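Local coordinates for protein SusD homolog (Bacteroides thetaiotaomicron VPI-5482, PDB 3FDH) that probably binds sugars at the bacterial cell surface as an outer-membrane lipoprotein of the SusD/RagB family, at residues D56-Y61 / E66-S71; N36-I41 / I248-G253; Y464-S469 / K478-N483. All blocks are in the same frame, centred on the assembly; numbering follows the deposited sequence.

Interaction 1. Residues D56-Y61 / E66-S71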
ATOM      1  N   ASP A  56       3.178 -21.095  -0.971  1.00 29.75           N
ATOM      2  CA  ASP A  56       3.053 -21.907  -2.174  1.00 30.92           C
ATOM      3  C   ASP A  56       3.452 -21.194  -3.467  1.00 31.09           C
ATOM      4  O   ASP A  56       3.281 -19.989  -3.624  1.00 31.28           O
ATOM      5  CB  ASP A  56       1.614 -22.427  -2.311  1.00 31.78           C
ATOM      6  CG  ASP A  56       1.500 -23.510  -3.370  1.00 36.37           C
ATOM      7  OD1 ASP A  56       2.137 -24.563  -3.222  1.00 30.49           O
ATOM      8  OD2 ASP A  56       0.777 -23.302  -4.354  1.00 32.68           O
ATOM      9  N   ASN A  57       4.017 -21.995  -4.362  1.00 29.65           N
ATOM     10  CA  ASN A  57       4.339 -21.596  -5.709  1.00 29.53           C
ATOM     11  C   ASN A  57       5.194 -20.339  -5.761  1.00 29.65           C
ATOM     12  O   ASN A  57       6.148 -20.191  -5.004  1.00 28.11           O
ATOM     13  CB  ASN A  57       3.024 -21.404  -6.478  1.00 28.81           C
ATOM     14  CG  ASN A  57       3.159 -21.619  -8.001  1.00 39.17           C
ATOM     15  OD1 ASN A  57       4.195 -21.355  -8.606  1.00 48.48           O
ATOM     16  ND2 ASN A  57       2.087 -22.084  -8.615  1.00 42.65           N
ATOM     17  N   GLN A  58       4.857 -19.427  -6.659  1.00 29.28           N
ATOM     18  CA  GLN A  58       5.683 -18.227  -6.804  1.00 30.15           C
ATOM     19  C   GLN A  58       5.970 -17.471  -5.515  1.00 29.44           C
ATOM     20  O   GLN A  58       7.114 -17.079  -5.265  1.00 30.29           O
ATOM     21  CB  GLN A  58       5.131 -17.264  -7.854  1.00 31.55           C
ATOM     22  CG  GLN A  58       5.371 -17.792  -9.247  1.00 37.04           C
ATOM     23  CD  GLN A  58       4.884 -16.841 -10.352  1.00 49.65           C
ATOM     24  OE1 GLN A  58       3.869 -17.138 -11.008  1.00 56.10           O
ATOM     25  NE2 GLN A  58       5.585 -15.682 -10.548  1.00 40.27           N
ATOM     26  N   LEU A  59       4.948 -17.261  -4.717  1.00 29.04           N
ATOM     27  CA  LEU A  59       5.103 -16.507  -3.462  0.50 29.39           C
ATOM     28  C   LEU A  59       5.984 -17.292  -2.466  1.00 30.55           C
ATOM     29  O   LEU A  59       6.628 -16.699  -1.597  1.00 30.84           O
ATOM     30  CB  LEU A  59       3.745 -16.116  -2.864  0.50 29.08           C
ATOM     31  CG  LEU A  59       3.754 -14.922  -1.910  0.50 25.19           C
ATOM     32  CD1 LEU A  59       4.271 -13.658  -2.614  0.50 25.64           C
ATOM     33  CD2 LEU A  59       2.361 -14.706  -1.355  0.50 28.40           C
ATOM     34  N   TYR A  60       6.021 -18.604  -2.630  1.00 28.25           N
ATOM     35  CA  TYR A  60       6.874 -19.451  -1.767  1.00 26.69           C
ATOM     36  C   TYR A  60       8.323 -19.131  -2.093  1.00 27.87           C
ATOM     37  O   TYR A  60       9.151 -18.908  -1.185  1.00 27.39           O
ATOM     38  CB  TYR A  60       6.611 -20.950  -1.942  1.00 27.79           C
ATOM     39  CG  TYR A  60       7.727 -21.786  -1.349  1.00 26.90           C
ATOM     40  CD1 TYR A  60       7.786 -22.038   0.009  1.00 27.45           C
ATOM     41  CD2 TYR A  60       8.751 -22.259  -2.140  1.00 30.95           C
ATOM     42  CE1 TYR A  60       8.828 -22.772   0.567  1.00 26.91           C
ATOM     43  CE2 TYR A  60       9.797 -22.998  -1.599  1.00 29.09           C
ATOM     44  CZ  TYR A  60       9.839 -23.215  -0.240  1.00 27.67           C
ATOM     45  OH  TYR A  60      10.865 -23.923   0.304  1.00 30.06           O
ATOM     46  N   TYR A  61       8.586 -19.037  -3.388  1.00 26.61           N
ATOM     47  CA  TYR A  61       9.963 -18.766  -3.908  1.00 28.74           C
ATOM     48  C   TYR A  61      10.418 -17.337  -3.594  1.00 28.80           C
ATOM     49  O   TYR A  61      11.610 -17.038  -3.410  1.00 25.87           O
ATOM     50  CB  TYR A  61      10.129 -19.174  -5.381  1.00 29.66           C
ATOM     51  CG  TYR A  61      10.037 -20.702  -5.477  1.00 28.65           C
ATOM     52  CD1 TYR A  61      11.038 -21.500  -4.938  1.00 28.44           C
ATOM     53  CD2 TYR A  61       8.924 -21.319  -6.001  1.00 28.96           C
ATOM     54  CE1 TYR A  61      10.946 -22.898  -4.949  1.00 32.14           C
ATOM     55  CE2 TYR A  61       8.809 -22.709  -6.016  1.00 27.27           C
ATOM     56  CZ  TYR A  61       9.816 -23.493  -5.480  1.00 29.39           C
ATOM     57  OH  TYR A  61       9.688 -24.869  -5.517  1.00 29.79           O
ATOM     58  N   GLU A  66      14.353 -17.378  -3.466  1.00 30.12           N
ATOM     59  CA  GLU A  66      15.006 -18.162  -4.513  1.00 31.24           C
ATOM     60  C   GLU A  66      14.559 -17.714  -5.907  1.00 29.13           C
ATOM     61  O   GLU A  66      13.502 -18.097  -6.397  1.00 29.11           O
ATOM     62  CB  GLU A  66      14.812 -19.667  -4.248  1.00 32.93           C
ATOM     63  CG  GLU A  66      15.317 -20.034  -2.813  1.00 38.05           C
ATOM     64  CD  GLU A  66      15.047 -21.481  -2.326  1.00 47.04           C
ATOM     65  OE1 GLU A  66      14.445 -22.299  -3.060  1.00 45.98           O
ATOM     66  OE2 GLU A  66      15.457 -21.784  -1.165  1.00 46.58           O
ATOM     67  N   ASN A  67      15.397 -16.889  -6.535  1.00 31.03           N
ATOM     68  CA  ASN A  67      15.173 -16.381  -7.905  1.00 30.84           C
ATOM     69  C   ASN A  67      14.047 -15.389  -8.090  1.00 31.09           C
ATOM     70  O   ASN A  67      14.186 -14.356  -8.749  1.00 31.16           O
ATOM     71  CB  ASN A  67      14.850 -17.557  -8.799  1.00 32.46           C
ATOM     72  CG  ASN A  67      16.019 -18.516  -8.926  1.00 36.92           C
ATOM     73  OD1 ASN A  67      17.162 -18.093  -8.935  1.00 35.92           O
ATOM     74  ND2 ASN A  67      15.732 -19.813  -8.994  1.00 44.41           N
ATOM     75  N   GLU A  68      12.914 -15.747  -7.518  1.00 29.88           N
ATOM     76  CA  GLU A  68      11.680 -14.996  -7.711  1.00 29.11           C
ATOM     77  C   GLU A  68      11.782 -13.472  -7.482  1.00 29.82           C
ATOM     78  O   GLU A  68      11.256 -12.683  -8.262  1.00 28.91           O
ATOM     79  CB  GLU A  68      10.565 -15.573  -6.823  1.00 29.98           C
ATOM     80  CG  GLU A  68       9.158 -15.028  -7.056  1.00 30.04           C
ATOM     81  CD  GLU A  68       8.521 -15.500  -8.336  1.00 31.05           C
ATOM     82  OE1 GLU A  68       9.064 -16.394  -9.011  1.00 35.47           O
ATOM     83  OE2 GLU A  68       7.417 -14.989  -8.658  1.00 35.84           O
ATOM     84  N   PRO A  69      12.459 -13.052  -6.414  1.00 28.17           N
ATOM     85  CA  PRO A  69      12.464 -11.610  -6.181  1.00 27.72           C
ATOM     86  C   PRO A  69      13.282 -10.770  -7.109  1.00 28.27           C
ATOM     87  O   PRO A  69      13.109  -9.551  -7.123  1.00 29.60           O
ATOM     88  CB  PRO A  69      13.001 -11.466  -4.743  1.00 27.46           C
ATOM     89  CG  PRO A  69      12.947 -12.868  -4.145  1.00 28.85           C
ATOM     90  CD  PRO A  69      12.987 -13.819  -5.281  1.00 29.31           C
ATOM     91  N   SER A  70      14.123 -11.414  -7.914  1.00 28.86           N
ATOM     92  CA  SER A  70      15.066 -10.698  -8.787  1.00 30.45           C
ATOM     93  C   SER A  70      14.871 -10.959 -10.277  1.00 29.69           C
ATOM     94  O   SER A  70      15.656 -10.489 -11.142  1.00 29.92           O
ATOM     95  CB  SER A  70      16.513 -11.039  -8.393  1.00 30.20           C
ATOM     96  OG  SER A  70      16.827 -12.404  -8.640  1.00 29.56           O
ATOM     97  N   SER A  71      13.866 -11.762 -10.579  1.00 29.16           N
ATOM     98  CA  SER A  71      13.528 -12.090 -11.985  1.00 29.10           C
ATOM     99  C   SER A  71      12.672 -11.019 -12.632  1.00 28.81           C
ATOM    100  O   SER A  71      11.655 -10.628 -12.084  1.00 29.03           O
ATOM    101  CB  SER A  71      12.792 -13.446 -12.099  1.00 29.96           C
ATOM    102  OG  SER A  71      12.315 -13.616 -13.424  1.00 30.55           O
TER
HETATM  103  O   HOH W   1      13.032 -24.225  -1.232  1.00 35.29           O
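Gln-58 and Glu-68 make the main side-chain bond of this contact: Gln-58 NE2 donates to Glu-68 OE2 at 2.7 Å, with an N-H...O angle of 161°. The carboxylate oxygen lies close to the amide plane of Gln-58 and receives the hydrogen on its syn lone pair, although the two flat groups are turned 73° against each other. Glu-68 OE2 has a second partner in the hydroxyl of Tyr-44 on helix 40-48, so one oxygen ties two helices to the loop. The backbone supplies the other direct hydrogen bond, Glu-66 N to Tyr-61 O at 2.8 Å. A water extends the polar side of the contact, bridging Tyr-60 OH (2.7 Å) and Glu-66 OE1, to which it donates. Packing follows behind the bonds. A chi1 of -171° swings Glu-68 CG away from its own N, and the bend at chi2 folds the chain over the helix, bringing CG to 3.4 Å from Gln-58 O while Glu-68 CB rests against Tyr-61 C. Glu-66 OE1 reaches the edge of the Tyr-61 ring, 4.0 Å from CD1. Were Glu-68 cut back to an alanine, the Gln-58 amide and the Tyr-44 hydroxyl would probably both lose their shared acceptor. The chain thus turns back on helix 57-63 at the protein surface through directed polar bonds, backed by the packing of Glu-68 CB on Tyr-61.

Interaction 2. Residues N36-I41 / I248-G253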
ATOM      1  N   ASN A  36      -2.850  -2.403  -9.713  1.00 28.98           N
ATOM      2  CA  ASN A  36      -1.633  -1.654  -9.515  1.00 29.80           C
ATOM      3  C   ASN A  36      -1.183  -1.504  -8.089  1.00 30.19           C
ATOM      4  O   ASN A  36      -0.087  -1.931  -7.751  1.00 29.67           O
ATOM      5  CB  ASN A  36      -1.753  -0.293 -10.184  1.00 30.75           C
ATOM      6  CG  ASN A  36      -2.028  -0.422 -11.671  1.00 29.16           C
ATOM      7  OD1 ASN A  36      -2.046  -1.549 -12.211  1.00 28.75           O
ATOM      8  ND2 ASN A  36      -2.256   0.695 -12.334  1.00 26.93           N
ATOM      9  N   ALA A  37      -1.994  -0.820  -7.297  1.00 29.68           N
ATOM     10  CA  ALA A  37      -1.726  -0.641  -5.844  1.00 29.85           C
ATOM     11  C   ALA A  37      -1.911  -1.934  -5.017  1.00 29.37           C
ATOM     12  O   ALA A  37      -1.093  -2.251  -4.143  1.00 28.25           O
ATOM     13  CB  ALA A  37      -2.644   0.451  -5.246  1.00 27.04           C
ATOM     14  N   SER A  38      -2.935  -2.710  -5.313  1.00 28.26           N
ATOM     15  CA  SER A  38      -3.240  -3.808  -4.406  1.00 28.10           C
ATOM     16  C   SER A  38      -3.237  -5.185  -5.044  1.00 29.41           C
ATOM     17  O   SER A  38      -3.790  -6.117  -4.488  1.00 31.12           O
ATOM     18  CB  SER A  38      -4.554  -3.528  -3.715  1.00 30.16           C
ATOM     19  OG  SER A  38      -4.841  -4.518  -2.732  1.00 27.14           O
ATOM     20  N   GLY A  39      -2.602  -5.247  -6.194  1.00 29.32           N
ATOM     21  CA  GLY A  39      -2.344  -6.479  -6.956  1.00 28.79           C
ATOM     22  C   GLY A  39      -1.052  -7.147  -6.521  1.00 27.84           C
ATOM     23  O   GLY A  39      -0.695  -7.130  -5.353  1.00 27.87           O
ATOM     24  N   ASP A  40      -0.282  -7.624  -7.487  1.00 27.54           N
ATOM     25  CA  ASP A  40       0.964  -8.335  -7.170  1.00 29.09           C
ATOM     26  C   ASP A  40       1.953  -7.497  -6.387  1.00 30.07           C
ATOM     27  O   ASP A  40       2.649  -8.015  -5.577  1.00 32.15           O
ATOM     28  CB  ASP A  40       1.701  -8.807  -8.426  1.00 28.09           C
ATOM     29  CG  ASP A  40       0.938  -9.848  -9.251  1.00 36.02           C
ATOM     30  OD1 ASP A  40       0.035 -10.501  -8.720  1.00 35.97           O
ATOM     31  OD2 ASP A  40       1.274  -9.991 -10.459  1.00 32.47           O
ATOM     32  N   ILE A  41       1.999  -6.194  -6.621  1.00 32.00           N
ATOM     33  CA  ILE A  41       2.949  -5.339  -5.887  1.00 30.94           C
ATOM     34  C   ILE A  41       2.706  -5.519  -4.390  1.00 27.82           C
ATOM     35  O   ILE A  41       3.637  -5.713  -3.603  1.00 27.08           O
ATOM     36  CB  ILE A  41       2.806  -3.848  -6.250  1.00 30.43           C
ATOM     37  CG1 ILE A  41       3.208  -3.603  -7.709  1.00 32.74           C
ATOM     38  CG2 ILE A  41       3.704  -2.978  -5.363  1.00 30.54           C
ATOM     39  CD1 ILE A  41       4.561  -4.064  -8.039  1.00 38.35           C
ATOM     40  N   ILE A 248     -14.605  -9.087  -6.767  1.00 34.03           N
ATOM     41  CA  ILE A 248     -13.853  -9.258  -5.521  1.00 32.27           C
ATOM     42  C   ILE A 248     -12.619  -8.417  -5.252  1.00 32.14           C
ATOM     43  O   ILE A 248     -11.977  -7.877  -6.133  1.00 33.93           O
ATOM     44  CB  ILE A 248     -13.508 -10.747  -5.339  1.00 32.27           C
ATOM     45  CG1 ILE A 248     -12.370 -11.168  -6.263  1.00 29.93           C
ATOM     46  CG2 ILE A 248     -14.770 -11.605  -5.542  1.00 33.81           C
ATOM     47  CD1 ILE A 248     -12.161 -12.713  -6.336  1.00 32.65           C
ATOM     48  N   ASN A 249     -12.348  -8.323  -3.960  1.00 30.43           N
ATOM     49  CA  ASN A 249     -11.174  -7.643  -3.400  1.00 30.94           C
ATOM     50  C   ASN A 249      -9.939  -8.403  -3.886  1.00 30.96           C
ATOM     51  O   ASN A 249      -9.934  -9.637  -3.893  1.00 29.58           O
ATOM     52  CB  ASN A 249     -11.295  -7.610  -1.859  1.00 31.92           C
ATOM     53  CG  ASN A 249     -10.004  -7.253  -1.163  1.00 32.08           C
ATOM     54  OD1 ASN A 249      -9.033  -7.983  -1.243  1.00 31.32           O
ATOM     55  ND2 ASN A 249     -10.015  -6.138  -0.414  1.00 29.85           N
ATOM     56  N   PRO A 250      -8.872  -7.679  -4.262  1.00 30.22           N
ATOM     57  CA  PRO A 250      -7.711  -8.298  -4.897  1.00 29.71           C
ATOM     58  C   PRO A 250      -6.788  -9.138  -4.024  1.00 28.82           C
ATOM     59  O   PRO A 250      -6.140 -10.065  -4.525  1.00 30.33           O
ATOM     60  CB  PRO A 250      -6.982  -7.105  -5.499  1.00 29.53           C
ATOM     61  CG  PRO A 250      -7.334  -5.963  -4.594  1.00 28.24           C
ATOM     62  CD  PRO A 250      -8.789  -6.208  -4.289  1.00 29.75           C
ATOM     63  N   PHE A 251      -6.726  -8.775  -2.753  1.00 29.35           N
ATOM     64  CA  PHE A 251      -5.984  -9.496  -1.726  1.00 28.55           C
ATOM     65  C   PHE A 251      -6.737 -10.834  -1.502  1.00 29.73           C
ATOM     66  O   PHE A 251      -6.168 -11.933  -1.545  1.00 29.63           O
ATOM     67  CB  PHE A 251      -5.895  -8.654  -0.444  1.00 27.93           C
ATOM     68  CG  PHE A 251      -5.084  -9.299   0.649  1.00 29.09           C
ATOM     69  CD1 PHE A 251      -3.712  -9.206   0.653  1.00 26.81           C
ATOM     70  CD2 PHE A 251      -5.692 -10.006   1.661  1.00 27.85           C
ATOM     71  CE1 PHE A 251      -2.951  -9.808   1.636  1.00 28.16           C
ATOM     72  CE2 PHE A 251      -4.943 -10.619   2.626  1.00 27.83           C
ATOM     73  CZ  PHE A 251      -3.568 -10.513   2.636  1.00 28.86           C
ATOM     74  N   TYR A 252      -8.035 -10.710  -1.268  1.00 29.37           N
ATOM     75  CA  TYR A 252      -8.904 -11.874  -1.179  1.00 29.14           C
ATOM     76  C   TYR A 252      -8.746 -12.735  -2.439  1.00 29.96           C
ATOM     77  O   TYR A 252      -8.676 -13.981  -2.388  1.00 28.45           O
ATOM     78  CB  TYR A 252     -10.375 -11.436  -1.002  1.00 28.94           C
ATOM     79  CG  TYR A 252     -11.364 -12.549  -1.250  1.00 26.89           C
ATOM     80  CD1 TYR A 252     -11.785 -12.863  -2.539  1.00 29.85           C
ATOM     81  CD2 TYR A 252     -11.896 -13.269  -0.197  1.00 30.89           C
ATOM     82  CE1 TYR A 252     -12.683 -13.889  -2.754  1.00 32.68           C
ATOM     83  CE2 TYR A 252     -12.785 -14.281  -0.403  1.00 30.27           C
ATOM     84  CZ  TYR A 252     -13.173 -14.596  -1.677  1.00 29.24           C
ATOM     85  OH  TYR A 252     -14.084 -15.594  -1.870  1.00 32.10           O
ATOM     86  N   GLY A 253      -8.634 -12.039  -3.565  1.00 31.29           N
ATOM     87  CA  GLY A 253      -8.552 -12.670  -4.874  1.00 30.28           C
ATOM     88  C   GLY A 253      -7.351 -13.551  -5.025  1.00 29.51           C
ATOM     89  O   GLY A 253      -7.432 -14.679  -5.541  1.00 28.81           O
TER
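Ser-38 and Pro-250 meet where two helix boundaries come together in the largely helical SusD-like fold: Ser-38 follows helix 21-37, and Pro-250 is the first residue of helix 250-258. Both side chains point across the contact. At chi1 -175° the Ser-38 hydroxyl stands opposite its backbone N, which brings OG to 3.4 Å from Pro-250 CG. The pyrrolidine ring also meets the serine backbone, with Pro-250 CB 3.5 Å from Ser-38 O. This is van der Waals packing of proline CH groups against two oxygens, and no hydrogen bond joins the segments. Thr-330 of strand 330-331 touches both side chains and adds a third element to this buried junction. Phe-251 leads its ring away from Ser-38 to meet the ring of Phe-261. Just before the proline, Asn-249 caps the helix, its side chain turned back over the first turn. Its amide nitrogen, ND2, is in turn held by the backbone oxygens of Ala-328 and Ala-427. Asn-249 OD1 takes a weak bond from Phe-251 N and a straighter one from Tyr-252 N, the latter 2.9 Å long at 169°, its donor tilted 21° from the side-chain carbonyl plane.

Interaction 3. Residues Y464-S469 / K478-N483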
ATOM      1  N   TYR A 464      11.895  -3.719  -6.738  1.00 28.88           N
ATOM      2  CA  TYR A 464      11.334  -4.757  -7.625  1.00 27.64           C
ATOM      3  C   TYR A 464      12.116  -4.737  -8.936  1.00 26.42           C
ATOM      4  O   TYR A 464      12.475  -3.654  -9.422  1.00 29.07           O
ATOM      5  CB  TYR A 464       9.880  -4.529  -7.962  1.00 26.69           C
ATOM      6  CG  TYR A 464       8.968  -4.818  -6.769  1.00 20.79           C
ATOM      7  CD1 TYR A 464       9.504  -4.880  -5.514  1.00 23.81           C
ATOM      8  CD2 TYR A 464       7.614  -4.998  -6.938  1.00 28.91           C
ATOM      9  CE1 TYR A 464       8.670  -5.116  -4.412  1.00 22.48           C
ATOM     10  CE2 TYR A 464       6.819  -5.230  -5.883  1.00 27.56           C
ATOM     11  CZ  TYR A 464       7.331  -5.294  -4.643  1.00 27.52           C
ATOM     12  OH  TYR A 464       6.414  -5.528  -3.616  1.00 27.47           O
ATOM     13  N   PRO A 465      12.317  -5.919  -9.551  1.00 26.27           N
ATOM     14  CA  PRO A 465      13.007  -5.907 -10.825  1.00 25.92           C
ATOM     15  C   PRO A 465      12.155  -5.383 -11.991  1.00 26.70           C
ATOM     16  O   PRO A 465      10.925  -5.548 -12.034  1.00 26.50           O
ATOM     17  CB  PRO A 465      13.330  -7.399 -11.053  1.00 26.18           C
ATOM     18  CG  PRO A 465      12.269  -8.134 -10.287  1.00 26.44           C
ATOM     19  CD  PRO A 465      12.082  -7.300  -9.066  1.00 27.06           C
ATOM     20  N   TYR A 466      12.830  -4.748 -12.927  1.00 26.22           N
ATOM     21  CA  TYR A 466      12.172  -4.230 -14.140  1.00 27.22           C
ATOM     22  C   TYR A 466      11.499  -5.358 -14.925  1.00 29.18           C
ATOM     23  O   TYR A 466      11.976  -6.514 -14.969  1.00 30.05           O
ATOM     24  CB  TYR A 466      13.162  -3.517 -15.069  1.00 30.27           C
ATOM     25  CG  TYR A 466      13.875  -2.309 -14.465  1.00 31.58           C
ATOM     26  CD1 TYR A 466      13.190  -1.130 -14.208  1.00 28.90           C
ATOM     27  CD2 TYR A 466      15.232  -2.359 -14.158  1.00 31.58           C
ATOM     28  CE1 TYR A 466      13.839  -0.020 -13.630  1.00 29.24           C
ATOM     29  CE2 TYR A 466      15.896  -1.247 -13.602  1.00 31.25           C
ATOM     30  CZ  TYR A 466      15.198  -0.084 -13.361  1.00 29.91           C
ATOM     31  OH  TYR A 466      15.847   0.991 -12.807  1.00 30.56           O
ATOM     32  N   GLY A 467      10.413  -4.989 -15.592  1.00 28.86           N
ATOM     33  CA  GLY A 467       9.625  -5.934 -16.379  1.00 29.47           C
ATOM     34  C   GLY A 467      10.368  -6.371 -17.594  1.00 28.08           C
ATOM     35  O   GLY A 467      11.024  -5.578 -18.256  1.00 30.14           O
ATOM     36  N   ASN A 468      10.259  -7.656 -17.902  1.00 30.98           N
ATOM     37  CA  ASN A 468      10.998  -8.228 -19.035  1.00 29.79           C
ATOM     38  C   ASN A 468      10.482  -7.698 -20.356  1.00 29.90           C
ATOM     39  O   ASN A 468      11.143  -7.799 -21.390  1.00 31.22           O
ATOM     40  CB  ASN A 468      11.029  -9.776 -19.033  1.00 31.21           C
ATOM     41  CG  ASN A 468       9.660 -10.410 -19.207  1.00 36.33           C
ATOM     42  OD1 ASN A 468       8.860 -10.415 -18.301  1.00 36.38           O
ATOM     43  ND2 ASN A 468       9.410 -10.981 -20.372  1.00 42.93           N
ATOM     44  N   SER A 469       9.297  -7.122 -20.321  1.00 31.10           N
ATOM     45  CA  SER A 469       8.734  -6.561 -21.527  1.00 32.34           C
ATOM     46  C   SER A 469       9.626  -5.446 -21.979  1.00 32.38           C
ATOM     47  O   SER A 469       9.800  -5.223 -23.161  1.00 32.44           O
ATOM     48  CB  SER A 469       7.324  -6.041 -21.323  1.00 32.15           C
ATOM     49  OG  SER A 469       6.416  -7.134 -21.360  1.00 39.61           O
ATOM     50  N   LYS A 478      17.288  -2.804 -20.147  1.00 31.41           N
ATOM     51  CA  LYS A 478      17.979  -4.095 -20.133  1.00 31.07           C
ATOM     52  C   LYS A 478      19.295  -3.928 -19.394  1.00 30.50           C
ATOM     53  O   LYS A 478      19.658  -4.724 -18.528  1.00 32.61           O
ATOM     54  CB  LYS A 478      18.268  -4.609 -21.547  1.00 31.86           C
ATOM     55  CG  LYS A 478      18.975  -5.964 -21.561  1.00 33.54           C
ATOM     56  CD  LYS A 478      19.358  -6.386 -22.979  1.00 38.08           C
ATOM     57  CE  LYS A 478      19.789  -7.855 -23.005  1.00 42.97           C
ATOM     58  NZ  LYS A 478      20.450  -8.271 -24.290  1.00 47.34           N
ATOM     59  N   ALA A 479      19.993  -2.851 -19.712  1.00 29.48           N
ATOM     60  CA  ALA A 479      21.291  -2.604 -19.096  1.00 28.60           C
ATOM     61  C   ALA A 479      21.135  -2.403 -17.586  1.00 29.31           C
ATOM     62  O   ALA A 479      21.937  -2.924 -16.812  1.00 28.27           O
ATOM     63  CB  ALA A 479      21.989  -1.393 -19.744  1.00 25.89           C
ATOM     64  N   ALA A 480      20.087  -1.694 -17.171  1.00 31.06           N
ATOM     65  CA  ALA A 480      19.856  -1.401 -15.758  1.00 30.81           C
ATOM     66  C   ALA A 480      19.445  -2.641 -14.957  1.00 32.26           C
ATOM     67  O   ALA A 480      19.756  -2.766 -13.770  1.00 29.63           O
ATOM     68  CB  ALA A 480      18.796  -0.320 -15.577  1.00 31.69           C
ATOM     69  N   TYR A 481      18.766  -3.565 -15.634  1.00 31.92           N
ATOM     70  CA  TYR A 481      18.271  -4.786 -14.973  1.00 30.81           C
ATOM     71  C   TYR A 481      19.432  -5.750 -14.712  1.00 30.78           C
ATOM     72  O   TYR A 481      19.481  -6.476 -13.707  1.00 31.55           O
ATOM     73  CB  TYR A 481      17.161  -5.484 -15.800  1.00 30.25           C
ATOM     74  CG  TYR A 481      16.871  -6.852 -15.238  1.00 28.54           C
ATOM     75  CD1 TYR A 481      16.163  -7.003 -14.053  1.00 25.72           C
ATOM     76  CD2 TYR A 481      17.325  -7.981 -15.860  1.00 30.95           C
ATOM     77  CE1 TYR A 481      15.948  -8.260 -13.527  1.00 32.05           C
ATOM     78  CE2 TYR A 481      17.094  -9.223 -15.360  1.00 30.00           C
ATOM     79  CZ  TYR A 481      16.426  -9.369 -14.187  1.00 32.05           C
ATOM     80  OH  TYR A 481      16.253 -10.627 -13.685  1.00 29.56           O
ATOM     81  N   GLY A 482      20.364  -5.754 -15.644  1.00 31.32           N
ATOM     82  CA  GLY A 482      21.519  -6.654 -15.561  1.00 31.85           C
ATOM     83  C   GLY A 482      21.077  -8.106 -15.415  1.00 32.13           C
ATOM     84  O   GLY A 482      20.417  -8.634 -16.281  1.00 33.01           O
ATOM     85  N   ASN A 483      21.456  -8.747 -14.316  1.00 32.18           N
ATOM     86  CA  ASN A 483      21.101 -10.157 -14.057  1.00 31.01           C
ATOM     87  C   ASN A 483      20.151 -10.214 -12.900  1.00 30.37           C
ATOM     88  O   ASN A 483      19.794 -11.283 -12.401  1.00 31.78           O
ATOM     89  CB  ASN A 483      22.324 -11.040 -13.779  1.00 31.90           C
ATOM     90  CG  ASN A 483      23.058 -10.657 -12.522  1.00 32.60           C
ATOM     91  OD1 ASN A 483      22.610  -9.795 -11.768  1.00 33.62           O
ATOM     92  ND2 ASN A 483      24.181 -11.304 -12.281  1.00 37.13           N
TER
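Ala-480 and Tyr-481, in the last turn of helix 475-481, pack on Pro-465 and Tyr-466 of the extended chain that leads into helix 468-473. This is structural packing that seats the end of the chain's last helix on the segment just before its neighbour in sequence. Lys-478 begins this part of the helix with its CB directed away from the other segment, while its backbone oxygen receives Gly-482 N at 3.1 Å and so closes the final turn. Ala-480 comes next across the interface. Its CB points toward the other segment and lies 3.6 Å from Tyr-466 CE2, approaching that ring obliquely; Met-151 of strand 151-152 touches both residues.

Tyr-481 has two contact regions. Near its backbone, CA sits in the plane of the Tyr-466 ring, 4.0 Å from CD2 at the ring edge, and CB is equally near the same carbon. Farther out, chi1 of 169° sets CG opposite the backbone N and sends the ring alongside Pro-465, whose CB lies 3.7 Å from Tyr-481 CE1, near the ring plane. The two tyrosines therefore do not stack on each other: ring edge meets helix backbone in one case and proline CB meets ring edge in the other. Gly-482 then leaves the helix with a positive phi of 55°.

The phenol oxygens find their partners beyond the two segments. Tyr-466 OH hydrogen-bonds to Asp-129 O, and Tyr-481 OH to Ser-70 O. Between the segments themselves, the contacts of side chain with side chain are carbon against carbon and no hydrogen bond crosses. The chemistry implies a division of labour: close apolar contacts settle the helix end on the chain, whereas the tyrosine hydroxyls connect that packed pair to other parts of the fold.

In the fold
Interaction 2 is the core contact of the three, with all its touching residues buried and its centre about 10 Å from that of the chain; interaction 1 lies at the surface and interaction 3 is partly buried. Direct hydrogen bonds cross the surface contact, whereas the buried and partly buried ones rest on packing. Interactions 1 and 3 join segments close in sequence, but interaction 2 joins helix ends more than 200 residues apart. Helix 40-48 is shared: segment 36-41 of interaction 2 runs into it, and Glu-68 of interaction 1 bonds its Tyr-44. Interaction 3 touches both others, through Tyr-481 at Ser-70 and through a hydrogen bond between Tyr-464 OH and Ile-41 O. Interactions 1 and 2 do not touch.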